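Local coordinates for protein inorganic polyphosphate/ATP-glucomannokinase (Arthrobacter sp., PDB 1WOQ) that catalyses the transfer of a phosphoryl group from inorganic polyphosphate or ATP to glucose and probably mannose, at residues 16-19 / 24-27; 155-160 / 211-216. All blocks are in the same frame, centred on the assembly; numbering follows the deposited sequence.

Interaction 1 of 2, residues 16-19 / 24-27; sequences GIDI and IKGG. With PO4 (phosphate ion), chain E.
Lys25 O receives the N-H of Asp18, with Asp18 N 2.7 Å from Lys25 O and the bond almost straight (177°), and CA of Ile17 adds a CA-H...O contact to the same Lys25 O at 3.4 Å. Lys25 N returns a bond to Asp18 O, completing an antiparallel hydrogen-bonded pair. Two pairs away, past Ile17 and Gly26, Gly16 and Gly27 exchange a second set, with Gly16 N 3.0 Å from Gly27 O.

Asp18 and Lys25 leave the same face and run side by side. The carboxylate lies alongside the lysine chain, OD2 of Asp18 3.6 Å from CE of Lys25, but Asp18 OD2 and Lys25 NZ are 4.5 Å apart, too far for a salt bridge. Asp18 OD1 is hydrogen-bonded to Thr81 OG1. Lys25 starts with CG wedged between its backbone N and carbonyl (chi1 51°), then runs fully extended, delivering NZ to a phosphate ion: NZ of Lys25 bonds to O4 of the phosphate at 2.8 Å and weakly to O1. Asn248 O also binds NZ, and Arg42 holds the phosphate too. The hairpin is consistent with the first, phosphate-binding hairpin of the ASKHA fold; the ion itself probably came from the crystallisation liquor.

On the other face, CG2 of Ile17 meets CG2 of Ile24 at 4.0 Å, while CD1 of Ile17 packs 3.7 Å from CA of Gly26, against bare backbone. Ile17, Ile19 and Ile24 all pack on helix 51-66, and strands 78-82 and 35-44 flank the hairpin on its two sides.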
loop_
_atom_site.group_PDB
_atom_site.type_symbol
_atom_site.label_atom_id
_atom_site.label_comp_id
_atom_site.label_asym_id
_atom_site.label_seq_id
_atom_site.Cartn_x
_atom_site.Cartn_y
_atom_site.Cartn_z
ATOM N N GLY A 16 -9.272 -8.105 4.716
ATOM C CA GLY A 16 -8.167 -7.170 4.597
ATOM C C GLY A 16 -8.771 -5.791 4.409
ATOM O O GLY A 16 -9.752 -5.645 3.682
ATOM N N ILE A 17 -8.199 -4.782 5.062
ATOM C CA ILE A 17 -8.700 -3.412 4.976
ATOM C C ILE A 17 -7.572 -2.491 4.520
ATOM O O ILE A 17 -6.462 -2.570 5.037
ATOM C CB ILE A 17 -9.213 -2.924 6.358
ATOM C CG1 ILE A 17 -10.301 -3.868 6.880
ATOM C CG2 ILE A 17 -9.766 -1.502 6.247
ATOM C CD1 ILE A 17 -11.578 -3.865 6.055
ATOM N N ASP A 18 -7.861 -1.615 3.561
ATOM C CA ASP A 18 -6.859 -0.688 3.039
ATOM C C ASP A 18 -7.298 0.750 3.326
ATOM O O ASP A 18 -8.316 1.216 2.810
ATOM C CB ASP A 18 -6.692 -0.933 1.528
ATOM C CG ASP A 18 -5.521 -0.172 0.919
ATOM O OD1 ASP A 18 -4.516 0.084 1.611
ATOM O OD2 ASP A 18 -5.600 0.152 -0.283
ATOM N N ILE A 19 -6.538 1.438 4.174
ATOM C CA ILE A 19 -6.851 2.817 4.534
ATOM C C ILE A 19 -6.133 3.765 3.583
ATOM O O ILE A 19 -4.902 3.856 3.588
ATOM C CB ILE A 19 -6.424 3.131 5.984
ATOM C CG1 ILE A 19 -7.202 2.239 6.958
ATOM C CG2 ILE A 19 -6.668 4.607 6.291
ATOM C CD1 ILE A 19 -6.767 2.367 8.409
ATOM N N ILE A 24 -11.621 4.160 2.339
ATOM C CA ILE A 24 -11.255 3.060 3.221
ATOM C C ILE A 24 -12.041 1.887 2.669
ATOM O O ILE A 24 -13.269 1.848 2.754
ATOM C CB ILE A 24 -11.666 3.337 4.672
ATOM C CG1 ILE A 24 -10.798 4.468 5.232
ATOM C CG2 ILE A 24 -11.532 2.067 5.512
ATOM C CD1 ILE A 24 -11.104 4.826 6.662
ATOM N N LYS A 25 -11.327 0.942 2.075
ATOM C CA LYS A 25 -11.968 -0.203 1.460
ATOM C C LYS A 25 -11.504 -1.527 2.024
ATOM O O LYS A 25 -10.415 -1.634 2.589
ATOM C CB LYS A 25 -11.719 -0.170 -0.046
ATOM C CG LYS A 25 -10.260 0.009 -0.411
ATOM C CD LYS A 25 -10.071 0.152 -1.916
ATOM C CE LYS A 25 -8.624 0.480 -2.247
ATOM N NZ LYS A 25 -8.404 0.647 -3.711
ATOM N N GLY A 26 -12.340 -2.542 1.861
ATOM C CA GLY A 26 -11.984 -3.850 2.367
ATOM C C GLY A 26 -12.537 -4.944 1.484
ATOM O O GLY A 26 -13.379 -4.702 0.615
ATOM N N GLY A 27 -12.054 -6.154 1.713
ATOM C CA GLY A 27 -12.511 -7.287 0.940
ATOM C C GLY A 27 -12.209 -8.565 1.686
ATOM O O GLY A 27 -11.367 -8.581 2.583
HETATM P P PO4 E . -9.576 4.065 -3.411
HETATM O O1 PO4 E . -10.281 3.250 -4.577
HETATM O O2 PO4 E . -9.606 5.574 -3.533
HETATM O O3 PO4 E . -10.405 3.606 -2.186
HETATM O O4 PO4 E . -8.180 3.467 -3.388
#

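Interaction 2 of 2, residues 155-160 / 211-216; sequences SAFIFD and FLFSPE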
loop_
_atom_site.group_PDB
_atom_site.type_symbol
_atom_site.label_atom_id
_atom_site.label_comp_id
_atom_site.label_asym_id
_atom_site.label_seq_id
_atom_site.Cartn_x
_atom_site.Cartn_y
_atom_site.Cartn_z
ATOM N N SER A 155 6.760 2.708 -0.934
ATOM C CA SER A 155 7.758 1.765 -1.404
ATOM C C SER A 155 7.785 0.513 -0.554
ATOM O O SER A 155 7.821 0.586 0.676
ATOM C CB SER A 155 9.155 2.394 -1.390
ATOM O OG SER A 155 9.559 2.709 -0.066
ATOM N N ALA A 156 7.761 -0.637 -1.220
ATOM C CA ALA A 156 7.851 -1.921 -0.545
ATOM C C ALA A 156 9.194 -2.492 -0.986
ATOM O O ALA A 156 9.448 -2.638 -2.185
ATOM C CB ALA A 156 6.722 -2.847 -0.989
ATOM N N PHE A 157 10.052 -2.793 -0.021
ATOM C CA PHE A 157 11.367 -3.351 -0.312
ATOM C C PHE A 157 11.262 -4.867 -0.160
ATOM O O PHE A 157 11.081 -5.380 0.945
ATOM C CB PHE A 157 12.400 -2.778 0.668
ATOM C CG PHE A 157 13.831 -2.935 0.216
ATOM C CD1 PHE A 157 14.634 -1.814 0.022
ATOM C CD2 PHE A 157 14.377 -4.198 -0.001
ATOM C CE1 PHE A 157 15.967 -1.948 -0.384
ATOM C CE2 PHE A 157 15.703 -4.347 -0.408
ATOM C CZ PHE A 157 16.501 -3.219 -0.599
ATOM N N ILE A 158 11.356 -5.574 -1.281
ATOM C CA ILE A 158 11.271 -7.030 -1.291
ATOM C C ILE A 158 12.647 -7.608 -1.630
ATOM O O ILE A 158 13.311 -7.125 -2.543
ATOM C CB ILE A 158 10.264 -7.526 -2.368
ATOM C CG1 ILE A 158 8.897 -6.859 -2.174
ATOM C CG2 ILE A 158 10.122 -9.046 -2.295
ATOM C CD1 ILE A 158 8.242 -7.153 -0.836
ATOM N N PHE A 159 13.079 -8.617 -0.880
ATOM C CA PHE A 159 14.359 -9.269 -1.152
ATOM C C PHE A 159 14.167 -10.777 -1.078
ATOM O O PHE A 159 13.786 -11.314 -0.035
ATOM C CB PHE A 159 15.438 -8.847 -0.154
ATOM C CG PHE A 159 16.801 -9.381 -0.498
ATOM C CD1 PHE A 159 17.471 -8.926 -1.628
ATOM C CD2 PHE A 159 17.390 -10.382 0.272
ATOM C CE1 PHE A 159 18.706 -9.457 -1.996
ATOM C CE2 PHE A 159 18.627 -10.921 -0.086
ATOM C CZ PHE A 159 19.284 -10.457 -1.223
ATOM N N ASP A 160 14.440 -11.455 -2.188
ATOM C CA ASP A 160 14.267 -12.902 -2.265
ATOM C C ASP A 160 12.835 -13.270 -1.887
ATOM O O ASP A 160 12.590 -14.271 -1.206
ATOM C CB ASP A 160 15.259 -13.625 -1.343
ATOM C CG ASP A 160 16.661 -13.696 -1.929
ATOM O OD1 ASP A 160 16.829 -13.405 -3.131
ATOM O OD2 ASP A 160 17.599 -14.058 -1.184
ATOM N N PHE A 211 20.439 3.522 -8.745
ATOM C CA PHE A 211 21.833 3.637 -8.325
ATOM C C PHE A 211 21.966 3.230 -6.857
ATOM O O PHE A 211 22.947 2.604 -6.458
ATOM C CB PHE A 211 22.340 5.070 -8.511
ATOM C CG PHE A 211 23.789 5.253 -8.139
ATOM C CD1 PHE A 211 24.165 5.442 -6.815
ATOM C CD2 PHE A 211 24.780 5.195 -9.113
ATOM C CE1 PHE A 211 25.511 5.568 -6.461
ATOM C CE2 PHE A 211 26.127 5.320 -8.771
ATOM C CZ PHE A 211 26.492 5.506 -7.441
ATOM N N LEU A 212 20.965 3.580 -6.058
ATOM C CA LEU A 212 20.994 3.249 -4.639
ATOM C C LEU A 212 20.906 1.752 -4.333
ATOM O O LEU A 212 21.549 1.278 -3.398
ATOM C CB LEU A 212 19.851 3.965 -3.900
ATOM C CG LEU A 212 19.905 5.490 -3.789
ATOM C CD1 LEU A 212 18.651 6.003 -3.081
ATOM C CD2 LEU A 212 21.156 5.899 -3.012
ATOM N N PHE A 213 20.139 1.003 -5.122
ATOM C CA PHE A 213 19.949 -0.416 -4.824
ATOM C C PHE A 213 20.130 -1.462 -5.922
ATOM O O PHE A 213 20.001 -2.655 -5.644
ATOM C CB PHE A 213 18.559 -0.604 -4.206
ATOM C CG PHE A 213 18.416 0.010 -2.850
ATOM C CD1 PHE A 213 19.068 -0.547 -1.756
ATOM C CD2 PHE A 213 17.666 1.166 -2.674
ATOM C CE1 PHE A 213 18.980 0.045 -0.498
ATOM C CE2 PHE A 213 17.572 1.765 -1.419
ATOM C CZ PHE A 213 18.232 1.200 -0.333
ATOM N N SER A 214 20.412 -1.038 -7.153
ATOM C CA SER A 214 20.589 -1.985 -8.261
ATOM C C SER A 214 19.552 -3.101 -8.184
ATOM O O SER A 214 19.891 -4.286 -8.100
ATOM C CB SER A 214 21.995 -2.593 -8.222
ATOM O OG SER A 214 22.978 -1.603 -8.484
ATOM N N PRO A 215 18.266 -2.739 -8.227
ATOM C CA PRO A 215 17.237 -3.775 -8.147
ATOM C C PRO A 215 17.129 -4.657 -9.382
ATOM O O PRO A 215 17.573 -4.294 -10.477
ATOM C CB PRO A 215 15.962 -2.974 -7.890
ATOM C CG PRO A 215 16.215 -1.713 -8.649
ATOM C CD PRO A 215 17.664 -1.396 -8.338
ATOM N N GLU A 216 16.540 -5.827 -9.186
ATOM C CA GLU A 216 16.329 -6.774 -10.273
ATOM C C GLU A 216 15.101 -6.324 -11.060
ATOM O O GLU A 216 14.977 -6.598 -12.255
ATOM C CB GLU A 216 16.064 -8.173 -9.713
ATOM C CG GLU A 216 17.187 -8.753 -8.868
ATOM C CD GLU A 216 18.489 -8.865 -9.631
ATOM O OE1 GLU A 216 18.455 -9.313 -10.799
ATOM O OE2 GLU A 216 19.545 -8.514 -9.062
#
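Phe157 and Phe213 meet in a T-shaped aromatic pair. The edge of Phe157 is directed at the face of Phe213, with the two planes at 89° and the centroids of the Phe157 and Phe213 rings 5.0 Å apart. The leading atom is CE1 of Phe157, which sits over the Phe213 ring but displaced toward its rim, 3.6 Å from CE1 of Phe213. CZ of Phe157 follows at 3.9 Å from CD1 of Phe213. Such a geometry sets the slightly positive C-H edge of one ring against the electron-rich face of the other.

Phe157 has CG anti to the backbone N (chi1 -162°), which carries its ring out from the strand toward the helix end. Phe213 already points its CB toward the strand, and its second torsion (chi2 -71°) sets the turn of the ring that receives the edge.

Apolar contact is otherwise supplied by surroundings outside the pair: Phe157 also rests on Leu145, Val164 and Ala167. No hydrogen bond joins the two segments, and the link is purely one of rings; both phenylalanines also touch a crystal neighbour.

Among backbone bonds, that of Glu216 with Thr143 places the turn beside the sheet. The chain leaves the helix through Ser214, whose phi is positive, and then heads into strand 217-221. This turn from helix 195-213 leads into the second sheet, whose 3-2-1-4-5 strand order is consistent with the C-terminal ribonuclease H-like domain of the ASKHA fold.

Overall arrangement
From the N terminus, interaction 1 comes first and closes a tight loop: only four residues separate 16-19 from 24-27, and the contact ties strands 14-19 and 23-30 together within the first five-stranded sheet. Interaction 2 opens much later and closes a loop of 50 residues between 155-160 and 211-216, tying strand 153-159 of the second sheet to the C-terminal end of helix 195-213. The two are in series, neither nested nor crossed. The centres of interactions 1 and 2 lie about 26 Å apart, on opposite sides of the chain's centre, and the two do not touch. Bound glucose lies between them.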